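Local structure of acyl-CoA dehydrogenase domain protein Tcur3483 (Thermomonospora curvata, 6WY9) at residues N113-T118 and I140-G145; L298-A303 and Q344-G349. The protein binds FAD and probably acts as an acyl-CoA dehydrogenase-like flavoenzyme that oxidises CH-CH groups. All blocks are in the same frame, centred on the assembly; numbering follows the deposited sequence.

How the contacts relate
Contact 1 comes first along the chain and closes before contact 2 opens. It joins helix 109-122, in the N-terminal helical domain, to strand 142-145, an outermost strand of a four-stranded mixed sheet in the middle domain, and it reaches the flavin. Contact 2 pairs helices 292-321 and 326-350 inside the C-terminal helical domain, away from the FAD-binding residues. The two share no helix or strand: their centres lie about 34 Å apart and their nearest atoms about 19 Å apart. Together they sample the three-part acyl-CoA dehydrogenase fold, one at the seam between helical and beta domains beside the cofactor, the other where chains of another protein in the four-chain assembly pack against it.

Contact 1: residues N113-T118 and I140-G145. With FDA (dihydroflavine-adenine dinucleotide), chain C.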
ATOM      1  N   ASN A 113     -20.823  17.782  21.835  1.00 70.83           N
ATOM      2  CA  ASN A 113     -19.448  17.402  22.117  1.00 74.36           C
ATOM      3  C   ASN A 113     -18.414  18.328  21.534  1.00 76.06           C
ATOM      4  O   ASN A 113     -17.220  18.136  21.774  1.00 78.17           O
ATOM      5  CB  ASN A 113     -19.209  15.995  21.613  1.00 78.18           C
ATOM      6  CG  ASN A 113     -19.809  14.988  22.524  1.00 80.93           C
ATOM      7  OD1 ASN A 113     -21.018  14.745  22.493  1.00 81.13           O
ATOM      8  ND2 ASN A 113     -18.984  14.423  23.388  1.00 83.23           N
ATOM      9  N   THR A 114     -18.822  19.298  20.794  1.00 75.55           N
ATOM     10  CA  THR A 114     -17.880  20.182  20.133  1.00 77.26           C
ATOM     11  C   THR A 114     -18.101  21.642  20.491  1.00 79.50           C
ATOM     12  O   THR A 114     -17.141  22.363  20.800  1.00 80.91           O
ATOM     13  CB  THR A 114     -18.035  19.907  18.623  1.00 76.31           C
ATOM     14  OG1 THR A 114     -17.408  18.647  18.317  1.00 79.73           O
ATOM     15  CG2 THR A 114     -17.474  20.947  17.810  1.00 74.67           C
ATOM     16  N   VAL A 115     -19.344  22.091  20.493  1.00 64.30           N
ATOM     17  CA  VAL A 115     -19.635  23.488  20.759  1.00 67.61           C
ATOM     18  C   VAL A 115     -19.796  23.737  22.252  1.00 74.01           C
ATOM     19  O   VAL A 115     -19.246  24.697  22.805  1.00 78.72           O
ATOM     20  CB  VAL A 115     -20.883  23.908  19.951  1.00 65.13           C
ATOM     21  CG1 VAL A 115     -21.372  25.288  20.373  1.00 67.08           C
ATOM     22  CG2 VAL A 115     -20.575  23.885  18.442  1.00 60.20           C
ATOM     23  N   GLY A 116     -20.535  22.874  22.942  1.00 72.46           N
ATOM     24  CA  GLY A 116     -20.734  23.061  24.353  1.00 73.84           C
ATOM     25  C   GLY A 116     -19.423  23.136  25.113  1.00 74.22           C
ATOM     26  O   GLY A 116     -19.208  24.033  25.946  1.00 75.05           O
ATOM     27  N   PRO A 117     -18.520  22.184  24.850  1.00 74.10           N
ATOM     28  CA  PRO A 117     -17.260  22.166  25.609  1.00 77.54           C
ATOM     29  C   PRO A 117     -16.335  23.318  25.255  1.00 76.95           C
ATOM     30  O   PRO A 117     -15.530  23.735  26.095  1.00 75.11           O
ATOM     31  CB  PRO A 117     -16.641  20.803  25.248  1.00 76.96           C
ATOM     32  CG  PRO A 117     -17.792  19.969  24.734  1.00 75.19           C
ATOM     33  CD  PRO A 117     -18.685  20.964  24.033  1.00 73.05           C
ATOM     34  N   THR A 118     -16.415  23.852  24.040  1.00 78.28           N
ATOM     35  CA  THR A 118     -15.641  25.053  23.776  1.00 81.27           C
ATOM     36  C   THR A 118     -16.287  26.267  24.442  1.00 80.08           C
ATOM     37  O   THR A 118     -15.575  27.152  24.945  1.00 81.80           O
ATOM     38  CB  THR A 118     -15.474  25.249  22.263  1.00 83.28           C
ATOM     39  OG1 THR A 118     -16.762  25.348  21.654  1.00 84.45           O
ATOM     40  CG2 THR A 118     -14.714  24.061  21.627  1.00 82.22           C
ATOM     41  N   ILE A 140     -31.518  23.268  21.570  1.00 71.18           N
ATOM     42  CA  ILE A 140     -30.666  24.110  20.741  1.00 67.68           C
ATOM     43  C   ILE A 140     -29.694  23.223  19.982  1.00 64.79           C
ATOM     44  O   ILE A 140     -28.955  22.440  20.596  1.00 64.92           O
ATOM     45  CB  ILE A 140     -29.881  25.136  21.568  1.00 69.01           C
ATOM     46  CG1 ILE A 140     -30.819  26.115  22.259  1.00 71.64           C
ATOM     47  CG2 ILE A 140     -28.899  25.886  20.654  1.00 66.50           C
ATOM     48  CD1 ILE A 140     -30.146  26.852  23.377  1.00 73.45           C
ATOM     49  N   VAL A 141     -29.673  23.367  18.663  1.00 61.07           N
ATOM     50  CA  VAL A 141     -28.703  22.672  17.826  1.00 59.50           C
ATOM     51  C   VAL A 141     -27.899  23.707  17.053  1.00 57.29           C
ATOM     52  O   VAL A 141     -28.438  24.740  16.638  1.00 58.73           O
ATOM     53  CB  VAL A 141     -29.375  21.654  16.876  1.00 60.08           C
ATOM     54  CG1 VAL A 141     -28.406  21.212  15.751  1.00 57.63           C
ATOM     55  CG2 VAL A 141     -29.874  20.426  17.665  1.00 62.04           C
ATOM     56  N   PHE A 142     -26.601  23.438  16.893  1.00 54.52           N
ATOM     57  CA  PHE A 142     -25.647  24.320  16.242  1.00 51.91           C
ATOM     58  C   PHE A 142     -25.167  23.697  14.949  1.00 50.80           C
ATOM     59  O   PHE A 142     -25.105  22.475  14.825  1.00 49.61           O
ATOM     60  CB  PHE A 142     -24.411  24.583  17.109  1.00 52.95           C
ATOM     61  CG  PHE A 142     -24.552  25.764  18.062  1.00 57.19           C
ATOM     62  CD1 PHE A 142     -25.252  25.630  19.242  1.00 60.56           C
ATOM     63  CD2 PHE A 142     -23.955  27.002  17.778  1.00 58.61           C
ATOM     64  CE1 PHE A 142     -25.385  26.715  20.129  1.00 63.53           C
ATOM     65  CE2 PHE A 142     -24.074  28.081  18.657  1.00 61.14           C
ATOM     66  CZ  PHE A 142     -24.797  27.924  19.839  1.00 64.54           C
ATOM     67  N   ALA A 143     -24.770  24.543  14.004  1.00 50.56           N
ATOM     68  CA  ALA A 143     -24.063  24.087  12.820  1.00 49.76           C
ATOM     69  C   ALA A 143     -22.745  24.859  12.719  1.00 50.34           C
ATOM     70  O   ALA A 143     -22.635  25.990  13.201  1.00 51.19           O
ATOM     71  CB  ALA A 143     -24.955  24.244  11.558  1.00 48.73           C
ATOM     72  N   ILE A 144     -21.720  24.228  12.132  1.00 48.11           N
ATOM     73  CA  ILE A 144     -20.378  24.816  12.074  1.00 46.66           C
ATOM     74  C   ILE A 144     -20.219  25.588  10.770  1.00 46.58           C
ATOM     75  O   ILE A 144     -20.279  25.003   9.678  1.00 44.43           O
ATOM     76  CB  ILE A 144     -19.268  23.753  12.179  1.00 47.06           C
ATOM     77  CG1 ILE A 144     -19.333  22.953  13.483  1.00 47.18           C
ATOM     78  CG2 ILE A 144     -17.904  24.477  12.107  1.00 47.39           C
ATOM     79  CD1 ILE A 144     -19.198  23.824  14.732  1.00 49.42           C
ATOM     80  N   GLY A 145     -19.917  26.874  10.879  1.00 46.28           N
ATOM     81  CA  GLY A 145     -19.715  27.701   9.705  1.00 46.84           C
ATOM     82  C   GLY A 145     -18.265  28.103   9.491  1.00 47.35           C
ATOM     83  O   GLY A 145     -17.900  29.246   9.779  1.00 47.84           O
TER
HETATM   84  PA  FDA C 401      -9.544  21.918  -0.767  1.00 36.59           P
HETATM   85  O1A FDA C 401      -9.787  22.365  -2.173  1.00 37.23           O
HETATM   86  O2A FDA C 401      -8.955  22.907   0.254  1.00 35.31           O
HETATM   87  O5B FDA C 401      -8.374  20.694  -0.811  1.00 38.90           O
HETATM   88  C5B FDA C 401      -8.851  19.683  -1.659  1.00 37.80           C
HETATM   89  C4B FDA C 401      -7.817  18.543  -1.607  1.00 38.75           C
HETATM   90  O4B FDA C 401      -6.489  19.187  -1.910  1.00 38.45           O
HETATM   91  C3B FDA C 401      -7.590  17.997  -0.195  1.00 37.70           C
HETATM   92  O3B FDA C 401      -8.434  16.948   0.106  1.00 36.38           O
HETATM   93  C2B FDA C 401      -6.179  17.450  -0.310  1.00 38.44           C
HETATM   94  O2B FDA C 401      -6.076  16.226  -1.133  1.00 38.84           O
HETATM   95  C1B FDA C 401      -5.430  18.543  -1.133  1.00 38.35           C
HETATM   96  N9A FDA C 401      -4.694  19.517  -0.328  1.00 38.20           N
HETATM   97  C8A FDA C 401      -5.158  20.714   0.253  1.00 37.99           C
HETATM   98  N7A FDA C 401      -4.191  21.388   0.864  1.00 37.47           N
HETATM   99  C5A FDA C 401      -3.059  20.621   0.691  1.00 36.80           C
HETATM  100  C6A FDA C 401      -1.742  20.807   1.139  1.00 36.86           C
HETATM  101  N6A FDA C 401      -1.385  21.889   1.858  1.00 35.35           N
HETATM  102  N1A FDA C 401      -0.787  19.898   0.848  1.00 36.31           N
HETATM  103  C2A FDA C 401      -1.223  18.827   0.121  1.00 37.18           C
HETATM  104  N3A FDA C 401      -2.445  18.506  -0.369  1.00 35.39           N
HETATM  105  C4A FDA C 401      -3.347  19.453  -0.065  1.00 37.15           C
HETATM  106  N1  FDA C 401     -17.195  22.573   6.739  1.00 42.49           N
HETATM  107  C2  FDA C 401     -17.776  23.473   7.657  1.00 44.16           C
HETATM  108  O2  FDA C 401     -17.329  24.636   7.766  1.00 45.25           O
HETATM  109  N3  FDA C 401     -18.840  22.983   8.406  1.00 43.57           N
HETATM  110  C4  FDA C 401     -19.367  21.676   8.295  1.00 41.87           C
HETATM  111  O4  FDA C 401     -20.325  21.347   8.984  1.00 40.31           O
HETATM  112  C4X FDA C 401     -18.717  20.828   7.332  1.00 41.06           C
HETATM  113  N5  FDA C 401     -19.179  19.522   7.158  1.00 40.82           N
HETATM  114  C5X FDA C 401     -18.922  18.901   5.965  1.00 38.59           C
HETATM  115  C6  FDA C 401     -19.651  17.844   5.558  1.00 38.91           C
HETATM  116  C7  FDA C 401     -19.366  17.248   4.305  1.00 39.36           C
HETATM  117  C7M FDA C 401     -20.161  16.141   3.910  1.00 39.63           C
HETATM  118  C8  FDA C 401     -18.369  17.684   3.513  1.00 40.08           C
HETATM  119  C8M FDA C 401     -18.063  17.056   2.212  1.00 40.97           C
HETATM  120  C9  FDA C 401     -17.596  18.749   3.942  1.00 39.73           C
HETATM  121  C9A FDA C 401     -17.886  19.359   5.158  1.00 39.07           C
HETATM  122  N10 FDA C 401     -17.112  20.439   5.614  1.00 40.09           N
HETATM  123  C10 FDA C 401     -17.690  21.271   6.578  1.00 42.37           C
HETATM  124  C1' FDA C 401     -16.076  21.011   4.707  1.00 40.26           C
HETATM  125  C2' FDA C 401     -14.665  20.427   4.993  1.00 41.26           C
HETATM  126  O2' FDA C 401     -14.172  20.915   6.146  1.00 41.20           O
HETATM  127  C3' FDA C 401     -13.813  20.861   3.715  1.00 40.33           C
HETATM  128  O3' FDA C 401     -14.229  20.148   2.567  1.00 37.90           O
HETATM  129  C4' FDA C 401     -12.325  20.684   3.977  1.00 41.52           C
HETATM  130  O4' FDA C 401     -11.954  21.641   4.909  1.00 43.24           O
HETATM  131  C5' FDA C 401     -11.575  20.774   2.620  1.00 42.98           C
HETATM  132  O5' FDA C 401     -11.783  22.056   2.105  1.00 40.99           O
HETATM  133  P   FDA C 401     -12.080  21.949   0.498  1.00 38.70           P
HETATM  134  O1P FDA C 401     -13.229  21.069   0.387  1.00 37.94           O
HETATM  135  O2P FDA C 401     -12.150  23.374  -0.030  1.00 40.06           O
HETATM  136  O3P FDA C 401     -10.823  21.147  -0.231  1.00 36.40           O
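The wall behind the flavin's pyrimidine end is where V115, on helix 109-122, meets F142 and I144 on strand 142-145. V115 carries the contact from the helix side, through both of its methyls. CG1, anti to the backbone N (chi1 170°), stands over the face of the F142 ring in a CH-pi contact, 3.9 Å from the ring centroid and 9° off the normal, so the methyl sits almost squarely above the ring centre. CG2 of V115 meets I144 CD1 at 4.0 Å, the two side chains sliding past each other in opposite directions, and it also lies beside F142 CB. The C-beta bond of I144 does not aim at the helix; CG1, anti to the carbonyl carbon, carries CD1 over to V115.

This is a domain seam of the acyl-CoA dehydrogenase fold: a helix of the N-terminal domain laid against the strand that, within this chain, forms an edge of the middle domain's mixed sheet. W188, on the neighbouring parallel strand 186-192, touches both V115 and I144 and continues the apolar layer, while T111 OG1 is hydrogen-bonded to F142 N.

Strand 142-145 also presents its backbone to the cofactor. The flavin N3 donates a hydrogen bond to I144 O, 2.8 Å long with an N-H...O angle of 157°, and the CB of I144 lies 3.9 Å from the same N3. Just beyond I144, the backbone N atoms of Y146 and T147 are also hydrogen-bonded to the cofactor.

Contact 2: residues L298-A303 and Q344-G349; sequences LARTYA and QRTLTG. With GOL (glycerol), chain I.
Helices 298-303 and 344-349 run nearly antiparallel, their N-to-C directions 154° apart, with axes 10.3 Å apart at closest approach. T301 and T346 have the closest CA atoms, 7.7 Å from each other, and their side chains reach tip to tip: T301 CG2 lies 3.7 Å from both CB and CG2 of T346. The T301 hydroxyl looks back to its own helix, OG1 bonding to D297 O, while the CG2 methyl makes the contact; T346 OG1 is bonded to D342 O. One turn before T301, L298 crosses L347, the residue after T346, at about a right angle, and the two meet through their CD2 methyls at 4.1 Å; W276 and V279 of helix 263-286 cover L347.

R300, next to T301 and with its chain bent at chi3 (55°), brings NH2 within 3.1 Å of T346 OG1, but the angle is poor for a bond; its salt bridge is to D342 OD1. A glycerol, probably from crystallisation, bridges the helices, taking R300 NH2 on O1 (2.9 Å) and R345 NE on O3 (3.2 Å). Chains of another protein hydrogen-bond to A303 O and R345 NH1, placing this antiparallel pair in the C-terminal helical bundle through which acyl-CoA dehydrogenases assemble as tetramers.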
ATOM      1  N   LEU A 298     -10.122 -10.454   6.515  1.00 33.31           N
ATOM      2  CA  LEU A 298     -10.660 -10.213   7.845  1.00 34.05           C
ATOM      3  C   LEU A 298      -9.543 -10.093   8.880  1.00 34.63           C
ATOM      4  O   LEU A 298      -9.640  -9.250   9.778  1.00 35.83           O
ATOM      5  CB  LEU A 298     -11.630 -11.331   8.249  1.00 33.84           C
ATOM      6  CG  LEU A 298     -12.926 -11.330   7.451  1.00 34.65           C
ATOM      7  CD1 LEU A 298     -13.644 -12.678   7.767  1.00 34.29           C
ATOM      8  CD2 LEU A 298     -13.765 -10.097   7.839  1.00 33.94           C
ATOM      9  N   ALA A 299      -8.455 -10.858   8.718  1.00 34.52           N
ATOM     10  CA  ALA A 299      -7.307 -10.760   9.643  1.00 34.31           C
ATOM     11  C   ALA A 299      -6.630  -9.403   9.528  1.00 35.46           C
ATOM     12  O   ALA A 299      -6.325  -8.768  10.549  1.00 34.81           O
ATOM     13  CB  ALA A 299      -6.281 -11.880   9.369  1.00 31.06           C
ATOM     14  N   ARG A 300      -6.388  -8.944   8.288  1.00 35.24           N
ATOM     15  CA  ARG A 300      -5.700  -7.675   8.078  1.00 36.62           C
ATOM     16  C   ARG A 300      -6.544  -6.511   8.571  1.00 35.74           C
ATOM     17  O   ARG A 300      -6.035  -5.620   9.258  1.00 34.00           O
ATOM     18  CB  ARG A 300      -5.338  -7.463   6.593  1.00 33.87           C
ATOM     19  CG  ARG A 300      -4.284  -6.390   6.343  1.00 34.93           C
ATOM     20  CD  ARG A 300      -4.002  -6.157   4.796  1.00 35.15           C
ATOM     21  NE  ARG A 300      -5.271  -5.846   4.130  1.00 34.92           N
ATOM     22  CZ  ARG A 300      -5.858  -4.653   4.172  1.00 38.21           C
ATOM     23  NH1 ARG A 300      -5.267  -3.635   4.821  1.00 37.74           N
ATOM     24  NH2 ARG A 300      -7.041  -4.459   3.587  1.00 35.56           N
ATOM     25  N   THR A 301      -7.857  -6.540   8.303  1.00 35.06           N
ATOM     26  CA  THR A 301      -8.686  -5.445   8.809  1.00 34.23           C
ATOM     27  C   THR A 301      -8.856  -5.538  10.319  1.00 35.85           C
ATOM     28  O   THR A 301      -8.942  -4.496  10.977  1.00 36.96           O
ATOM     29  CB  THR A 301     -10.046  -5.374   8.096  1.00 34.46           C
ATOM     30  OG1 THR A 301     -10.649  -6.665   8.116  1.00 34.58           O
ATOM     31  CG2 THR A 301      -9.868  -4.919   6.641  1.00 34.43           C
ATOM     32  N   TYR A 302      -8.935  -6.761  10.901  1.00 34.39           N
ATOM     33  CA  TYR A 302      -8.917  -6.881  12.354  1.00 34.57           C
ATOM     34  C   TYR A 302      -7.686  -6.161  12.954  1.00 35.96           C
ATOM     35  O   TYR A 302      -7.771  -5.440  13.975  1.00 35.15           O
ATOM     36  CB  TYR A 302      -8.910  -8.373  12.744  1.00 33.50           C
ATOM     37  CG  TYR A 302      -8.881  -8.677  14.227  1.00 35.57           C
ATOM     38  CD1 TYR A 302     -10.061  -8.780  14.957  1.00 39.12           C
ATOM     39  CD2 TYR A 302      -7.672  -8.894  14.919  1.00 37.24           C
ATOM     40  CE1 TYR A 302     -10.046  -9.125  16.336  1.00 41.38           C
ATOM     41  CE2 TYR A 302      -7.662  -9.215  16.279  1.00 40.56           C
ATOM     42  CZ  TYR A 302      -8.846  -9.318  16.996  1.00 42.04           C
ATOM     43  OH  TYR A 302      -8.818  -9.651  18.365  1.00 43.61           O
ATOM     44  N   ALA A 303      -6.513  -6.426  12.385  1.00 35.70           N
ATOM     45  CA  ALA A 303      -5.286  -5.877  12.973  1.00 36.17           C
ATOM     46  C   ALA A 303      -5.269  -4.353  12.867  1.00 36.01           C
ATOM     47  O   ALA A 303      -4.811  -3.674  13.796  1.00 36.00           O
ATOM     48  CB  ALA A 303      -4.054  -6.448  12.278  1.00 34.81           C
ATOM     49  N   GLN A 344     -13.928  -0.398   4.665  1.00 35.47           N
ATOM     50  CA  GLN A 344     -15.066  -0.335   3.756  1.00 36.48           C
ATOM     51  C   GLN A 344     -14.769  -1.054   2.448  1.00 36.86           C
ATOM     52  O   GLN A 344     -15.610  -1.808   1.958  1.00 37.47           O
ATOM     53  CB  GLN A 344     -15.473   1.129   3.502  1.00 35.16           C
ATOM     54  CG  GLN A 344     -16.165   1.749   4.749  1.00 37.05           C
ATOM     55  CD  GLN A 344     -16.096   3.281   4.835  1.00 37.60           C
ATOM     56  OE1 GLN A 344     -15.592   3.949   3.922  1.00 38.81           O
ATOM     57  NE2 GLN A 344     -16.577   3.841   5.966  1.00 38.29           N
ATOM     58  N   ARG A 345     -13.598  -0.794   1.838  1.00 37.87           N
ATOM     59  CA  ARG A 345     -13.259  -1.455   0.574  1.00 37.70           C
ATOM     60  C   ARG A 345     -13.226  -2.952   0.762  1.00 34.54           C
ATOM     61  O   ARG A 345     -13.751  -3.713  -0.053  1.00 33.29           O
ATOM     62  CB  ARG A 345     -11.875  -1.019   0.061  1.00 38.16           C
ATOM     63  CG  ARG A 345     -11.789   0.401  -0.521  1.00 41.13           C
ATOM     64  CD  ARG A 345     -10.307   0.754  -0.821  1.00 40.77           C
ATOM     65  NE  ARG A 345      -9.686  -0.163  -1.798  1.00 40.08           N
ATOM     66  CZ  ARG A 345      -8.719   0.226  -2.617  1.00 39.61           C
ATOM     67  NH1 ARG A 345      -8.301   1.484  -2.584  1.00 37.36           N
ATOM     68  NH2 ARG A 345      -8.161  -0.615  -3.458  1.00 39.97           N
ATOM     69  N   THR A 346     -12.595  -3.383   1.854  1.00 34.44           N
ATOM     70  CA  THR A 346     -12.298  -4.791   2.056  1.00 36.13           C
ATOM     71  C   THR A 346     -13.568  -5.584   2.353  1.00 35.46           C
ATOM     72  O   THR A 346     -13.779  -6.647   1.774  1.00 34.82           O
ATOM     73  CB  THR A 346     -11.274  -4.942   3.189  1.00 37.50           C
ATOM     74  OG1 THR A 346     -10.085  -4.214   2.869  1.00 37.00           O
ATOM     75  CG2 THR A 346     -10.926  -6.425   3.385  1.00 39.20           C
ATOM     76  N   LEU A 347     -14.434  -5.066   3.242  1.00 33.87           N
ATOM     77  CA  LEU A 347     -15.693  -5.733   3.561  1.00 35.05           C
ATOM     78  C   LEU A 347     -16.621  -5.779   2.355  1.00 35.90           C
ATOM     79  O   LEU A 347     -17.355  -6.764   2.188  1.00 35.60           O
ATOM     80  CB  LEU A 347     -16.438  -5.060   4.742  1.00 35.63           C
ATOM     81  CG  LEU A 347     -15.734  -5.113   6.121  1.00 35.54           C
ATOM     82  CD1 LEU A 347     -16.569  -4.363   7.210  1.00 34.94           C
ATOM     83  CD2 LEU A 347     -15.377  -6.593   6.603  1.00 35.80           C
ATOM     84  N   THR A 348     -16.622  -4.730   1.522  1.00 35.64           N
ATOM     85  CA  THR A 348     -17.395  -4.768   0.291  1.00 36.64           C
ATOM     86  C   THR A 348     -16.963  -5.957  -0.586  1.00 36.97           C
ATOM     87  O   THR A 348     -17.806  -6.675  -1.147  1.00 38.10           O
ATOM     88  CB  THR A 348     -17.241  -3.427  -0.472  1.00 38.23           C
ATOM     89  OG1 THR A 348     -17.893  -2.382   0.261  1.00 41.02           O
ATOM     90  CG2 THR A 348     -17.912  -3.510  -1.859  1.00 36.41           C
ATOM     91  N   GLY A 349     -15.655  -6.143  -0.762  1.00 34.82           N
ATOM     92  CA  GLY A 349     -15.185  -7.305  -1.509  1.00 35.55           C
ATOM     93  C   GLY A 349     -15.691  -8.613  -0.915  1.00 36.02           C
ATOM     94  O   GLY A 349     -16.155  -9.498  -1.640  1.00 36.12           O
TER
HETATM   95  C1  GOL I 407      -8.403  -6.206   0.705  1.00 87.29           C
HETATM   96  O1  GOL I 407      -7.250  -6.532   1.501  1.00 86.39           O
HETATM   97  C2  GOL I 407      -8.090  -5.035  -0.270  1.00 87.80           C
HETATM   98  O2  GOL I 407      -7.843  -5.466  -1.558  1.00 88.96           O
HETATM   99  C3  GOL I 407      -9.371  -4.156  -0.246  1.00 86.62           C
HETATM  100  O3  GOL I 407      -9.361  -3.273  -1.368  1.00 85.53           O